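Local coordinates for uncharacterized protein (Ruminococcus gnavus, PDB 4QAN) that is of unknown function but adopts a cystatin-like fold, as a divergent member of the NTF2-like superfamily, and can bind a magnesium ion, at residues A[107-112]-A[155-160]; A[33-38]-A[113-118]. All blocks are in the same frame, centred on the assembly; numbering follows the deposited sequence.

Contact 1. Residues A[107-112]-A[155-160]; sequences TEIPEI and YRLGFT
Ile-109 overlaps the ring of Tyr-155 with its CG2 branch, which lies 3.9 Å from Tyr-155 CE1 and almost as near CD1 of the same ring, the two side chains running past each other in opposite senses. Its longer branch goes elsewhere: with CG1 beside the backbone N and anti to the carbonyl carbon (chi1 -55°), Ile-109 CD1 reaches across to Leu-157 CD2 at 3.5 Å. One isoleucine therefore touches two residues whose CB atoms point from the same face of strand 153-164. Pro-110 follows directly, and its ring meets the phenol end of Tyr-155, with Pro-110 CD 3.2 Å from Tyr-155 OH and Pro-110 CG 3.3 Å from that same oxygen. Both aliphatic neighbours come at the aromatic ring obliquely. Ile-109 is the residue where the chain leaves helix 87-108, so the contact pins the helix exit to the sheet of this cystatin-like domain. Cys-186 touches both Ile-109 and Leu-157, and Cys-150 of strand 140-150 also packs on Ile-109. Were Tyr-155 replaced by an alanine, Ile-109 CG2 and the Pro-110 ring would probably lose their aromatic partner, and a gap would open between helix exit and strand. Apart from the phenol oxygen resting on proline carbons, everything that meets here is hydrocarbon, so the two segments are held by shape and burial rather than by directed polar bonds.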
# COMPACT_ATOMS: atom_id res chain seq x y z
N THR A 107 -4.09 -12.20 -15.90
CA THR A 107 -5.31 -12.13 -16.69
C THR A 107 -4.98 -11.88 -18.16
O THR A 107 -5.48 -12.57 -19.03
CB THR A 107 -6.24 -11.01 -16.18
OG1 THR A 107 -6.82 -11.40 -14.94
CG2 THR A 107 -7.37 -10.71 -17.17
N GLU A 108 -4.14 -10.88 -18.42
CA GLU A 108 -3.89 -10.42 -19.79
C GLU A 108 -2.99 -11.32 -20.62
O GLU A 108 -2.80 -11.08 -21.81
CB GLU A 108 -3.32 -8.99 -19.78
CG GLU A 108 -4.32 -7.95 -19.30
CD GLU A 108 -5.57 -7.91 -20.16
OE1 GLU A 108 -5.44 -7.86 -21.40
OE2 GLU A 108 -6.68 -7.92 -19.59
N ILE A 109 -2.42 -12.35 -20.00
CA ILE A 109 -1.65 -13.37 -20.70
C ILE A 109 -2.36 -14.70 -20.48
O ILE A 109 -2.23 -15.30 -19.41
CB ILE A 109 -0.22 -13.48 -20.18
CG1 ILE A 109 0.47 -12.12 -20.25
CG2 ILE A 109 0.55 -14.52 -20.99
CD1 ILE A 109 1.78 -12.06 -19.49
N PRO A 110 -3.12 -15.16 -21.49
CA PRO A 110 -3.85 -16.41 -21.32
C PRO A 110 -2.88 -17.60 -21.28
O PRO A 110 -1.87 -17.60 -22.02
CB PRO A 110 -4.74 -16.46 -22.57
CG PRO A 110 -3.97 -15.71 -23.61
CD PRO A 110 -3.20 -14.65 -22.87
N GLU A 111 -3.17 -18.58 -20.42
CA GLU A 111 -2.29 -19.74 -20.24
C GLU A 111 -0.90 -19.28 -19.84
O GLU A 111 0.10 -19.69 -20.44
CB GLU A 111 -2.21 -20.59 -21.52
CG GLU A 111 -3.54 -21.02 -22.10
CD GLU A 111 -3.37 -21.87 -23.36
OE1 GLU A 111 -2.75 -21.39 -24.33
OE2 GLU A 111 -3.86 -23.02 -23.37
N ILE A 112 -0.83 -18.41 -18.84
CA ILE A 112 0.46 -17.94 -18.31
C ILE A 112 1.20 -19.11 -17.65
O ILE A 112 2.42 -19.10 -17.55
CB ILE A 112 0.29 -16.71 -17.36
CG1 ILE A 112 1.66 -16.22 -16.88
CG2 ILE A 112 -0.61 -17.01 -16.16
CD1 ILE A 112 1.67 -14.75 -16.51
N TYR A 155 4.48 -13.01 -26.43
CA TYR A 155 4.20 -11.67 -25.86
C TYR A 155 5.48 -10.97 -25.44
O TYR A 155 6.49 -11.62 -25.14
CB TYR A 155 3.24 -11.77 -24.66
CG TYR A 155 1.99 -12.57 -24.91
CD1 TYR A 155 1.95 -13.94 -24.66
CD2 TYR A 155 0.83 -11.96 -25.39
CE1 TYR A 155 0.81 -14.68 -24.89
CE2 TYR A 155 -0.32 -12.70 -25.62
CZ TYR A 155 -0.33 -14.05 -25.37
OH TYR A 155 -1.46 -14.79 -25.59
N ARG A 156 5.45 -9.63 -25.43
CA ARG A 156 6.54 -8.84 -24.87
C ARG A 156 6.07 -8.24 -23.55
O ARG A 156 4.94 -7.75 -23.46
CB ARG A 156 7.02 -7.74 -25.83
CG ARG A 156 8.04 -6.78 -25.21
CD ARG A 156 8.73 -5.86 -26.21
NE ARG A 156 7.80 -5.05 -26.99
CZ ARG A 156 7.13 -3.99 -26.52
NH1 ARG A 156 7.27 -3.58 -25.27
NH2 ARG A 156 6.31 -3.33 -27.33
N LEU A 157 6.92 -8.28 -22.53
CA LEU A 157 6.62 -7.63 -21.26
C LEU A 157 7.70 -6.60 -20.97
O LEU A 157 8.81 -6.71 -21.49
CB LEU A 157 6.56 -8.65 -20.13
CG LEU A 157 5.81 -9.96 -20.40
CD1 LEU A 157 6.21 -11.02 -19.38
CD2 LEU A 157 4.31 -9.74 -20.38
N GLY A 158 7.38 -5.61 -20.16
CA GLY A 158 8.36 -4.62 -19.73
C GLY A 158 8.43 -4.57 -18.22
O GLY A 158 7.47 -4.17 -17.58
N PHE A 159 9.55 -5.00 -17.65
CA PHE A 159 9.77 -4.86 -16.20
C PHE A 159 10.79 -3.76 -15.93
O PHE A 159 11.80 -3.62 -16.65
CB PHE A 159 10.28 -6.17 -15.56
CG PHE A 159 9.31 -7.33 -15.60
CD1 PHE A 159 7.99 -7.19 -16.06
CD2 PHE A 159 9.71 -8.57 -15.13
CE1 PHE A 159 7.13 -8.28 -16.08
CE2 PHE A 159 8.84 -9.66 -15.14
CZ PHE A 159 7.55 -9.51 -15.62
N THR A 160 10.54 -2.99 -14.86
CA THR A 160 11.53 -2.08 -14.30
C THR A 160 12.19 -2.75 -13.09
O THR A 160 11.57 -2.93 -12.04
CB THR A 160 10.90 -0.75 -13.88
OG1 THR A 160 10.18 -0.18 -14.99
CG2 THR A 160 11.97 0.22 -13.40

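Contact 2. Residues A[33-38]-A[113-118]; sequences YMLSAL and ETLEVL
Residues 33-38 are a continuous stretch of helix 27-39, with Ala-37 N bonded to Tyr-33 O and Leu-38 N to Met-34 O, whereas 113-118 begins in a turn and becomes extended as it enters strand 116-122. The backbones come closest at Leu-35 and Val-117, whose CA atoms are 8.2 Å apart, a spacing bridged by side chains. Leu-35 carries the helix side of the contact. Its CG stands beside the backbone N, anti to the carbonyl carbon (chi1 -69°), and the isobutyl fork then divides between two partners. Leu-35 CD1 meets Val-117 CG2 at 3.8 Å, the two side chains crossing at a slant. The other methyl, Leu-35 CD2, faces Leu-115 CD1 more loosely at 4.5 Å. Leu-115 and Val-117 both direct their CB atoms at the helix, while Glu-116 between them is exposed, the alternation expected of an extended chain with one face covered. Ile-146 of strand 140-150 and Tyr-199 extend the apolar surroundings, touching Leu-35 and Val-117 respectively. Polar support comes from the same helix, where Lys-39 NZ is hydrogen-bonded to the carbonyl oxygens of Glu-113 and Leu-115. The helix thus lies against a face of the curved antiparallel sheet, here over strand 116-122 and the turn leading into it. The cross-contact itself consists of methyl groups alone, so the side chains adhere by burying apolar surface, while the directed bonds come from Lys-39 beside them.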
# COMPACT_ATOMS: atom_id res chain seq x y z
N TYR A 33 13.06 -15.06 -11.66
CA TYR A 33 12.37 -15.34 -10.41
C TYR A 33 10.94 -14.85 -10.52
O TYR A 33 10.00 -15.58 -10.19
CB TYR A 33 13.09 -14.65 -9.24
CG TYR A 33 12.39 -14.78 -7.89
CD1 TYR A 33 11.53 -13.79 -7.42
CD2 TYR A 33 12.60 -15.90 -7.07
CE1 TYR A 33 10.91 -13.91 -6.19
CE2 TYR A 33 11.96 -16.02 -5.83
CZ TYR A 33 11.12 -15.03 -5.40
OH TYR A 33 10.48 -15.17 -4.17
N MSE A 34 10.76 -13.63 -11.00
CA MSE A 34 9.41 -13.07 -11.11
C MSE A 34 8.63 -13.81 -12.16
O MSE A 34 7.44 -14.08 -11.98
CB MSE A 34 9.48 -11.58 -11.37
CG MSE A 34 8.13 -10.89 -11.42
SE MSE A 34 7.26 -10.99 -9.66
CE MSE A 34 8.44 -9.79 -8.65
N LEU A 35 9.28 -14.16 -13.26
CA LEU A 35 8.61 -14.92 -14.32
C LEU A 35 8.17 -16.30 -13.84
O LEU A 35 7.05 -16.74 -14.14
CB LEU A 35 9.53 -15.05 -15.53
CG LEU A 35 9.78 -13.75 -16.29
CD1 LEU A 35 10.93 -13.94 -17.27
CD2 LEU A 35 8.53 -13.29 -17.01
N SER A 36 9.03 -16.99 -13.10
CA SER A 36 8.66 -18.27 -12.47
C SER A 36 7.45 -18.13 -11.54
O SER A 36 6.53 -18.95 -11.58
CB SER A 36 9.82 -18.81 -11.64
OG SER A 36 9.37 -19.91 -10.88
N ALA A 37 7.47 -17.11 -10.70
CA ALA A 37 6.36 -16.86 -9.79
C ALA A 37 5.06 -16.80 -10.57
O ALA A 37 4.10 -17.48 -10.22
CB ALA A 37 6.57 -15.56 -9.02
N LEU A 38 5.06 -16.00 -11.64
CA LEU A 38 3.89 -15.86 -12.51
C LEU A 38 3.51 -17.18 -13.14
O LEU A 38 2.33 -17.51 -13.25
CB LEU A 38 4.14 -14.82 -13.60
CG LEU A 38 4.22 -13.37 -13.11
CD1 LEU A 38 5.06 -12.51 -14.04
CD2 LEU A 38 2.83 -12.76 -12.95
N GLU A 113 0.46 -20.14 -17.26
CA GLU A 113 1.03 -21.40 -16.75
C GLU A 113 2.02 -22.06 -17.71
O GLU A 113 3.01 -22.66 -17.27
CB GLU A 113 -0.10 -22.40 -16.43
CG GLU A 113 -0.93 -22.05 -15.20
CD GLU A 113 -1.92 -20.91 -15.42
OE1 GLU A 113 -2.22 -20.59 -16.59
OE2 GLU A 113 -2.41 -20.35 -14.41
N THR A 114 1.76 -21.95 -19.01
CA THR A 114 2.57 -22.62 -20.03
C THR A 114 3.73 -21.75 -20.56
O THR A 114 4.20 -21.95 -21.69
CB THR A 114 1.69 -23.05 -21.22
OG1 THR A 114 1.07 -21.89 -21.80
CG2 THR A 114 0.61 -24.02 -20.75
N LEU A 115 4.21 -20.82 -19.73
CA LEU A 115 5.12 -19.76 -20.16
C LEU A 115 6.56 -20.23 -20.45
O LEU A 115 7.14 -20.98 -19.67
CB LEU A 115 5.12 -18.67 -19.08
CG LEU A 115 6.12 -17.50 -19.09
CD1 LEU A 115 5.50 -16.33 -18.34
CD2 LEU A 115 7.47 -17.88 -18.47
N GLU A 116 7.11 -19.79 -21.57
CA GLU A 116 8.50 -20.07 -21.93
C GLU A 116 9.24 -18.77 -22.16
O GLU A 116 8.77 -17.91 -22.90
CB GLU A 116 8.57 -20.91 -23.21
CG GLU A 116 8.15 -22.36 -23.07
CD GLU A 116 8.28 -23.12 -24.39
OE1 GLU A 116 9.40 -23.19 -24.95
OE2 GLU A 116 7.26 -23.66 -24.86
N VAL A 117 10.43 -18.64 -21.57
CA VAL A 117 11.24 -17.43 -21.69
C VAL A 117 12.12 -17.46 -22.94
O VAL A 117 13.12 -18.17 -22.99
CB VAL A 117 12.12 -17.22 -20.45
CG1 VAL A 117 12.91 -15.92 -20.55
CG2 VAL A 117 11.26 -17.23 -19.19
N LEU A 118 11.76 -16.66 -23.94
CA LEU A 118 12.48 -16.66 -25.22
C LEU A 118 13.71 -15.78 -25.15
O LEU A 118 14.79 -16.17 -25.59
CB LEU A 118 11.57 -16.17 -26.34
CG LEU A 118 10.21 -16.86 -26.45
CD1 LEU A 118 9.39 -16.22 -27.56
CD2 LEU A 118 10.35 -18.36 -26.67

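From the N terminus, helix 27-39 comes first and supplies the 33-38 half of contact 2. After a largely helical excursion the chain ends helix 87-108 at the 107-112 half of contact 1, turns, and at once gives 113-118, closing the loop of contact 2. Strands 140-150 and 153-164 follow, and 155-160 closes contact 1, so the two loops cross rather than nest. The centres are about 9 Å apart and the contacts touch: Ile-112 CD1 lies 3.8 Å from Leu-38 CB, while Leu-35 also packs on Leu-157 and Phe-159. Together they tie helix 27-39, the end of helix 87-108 and the turn after it to one antiparallel sheet.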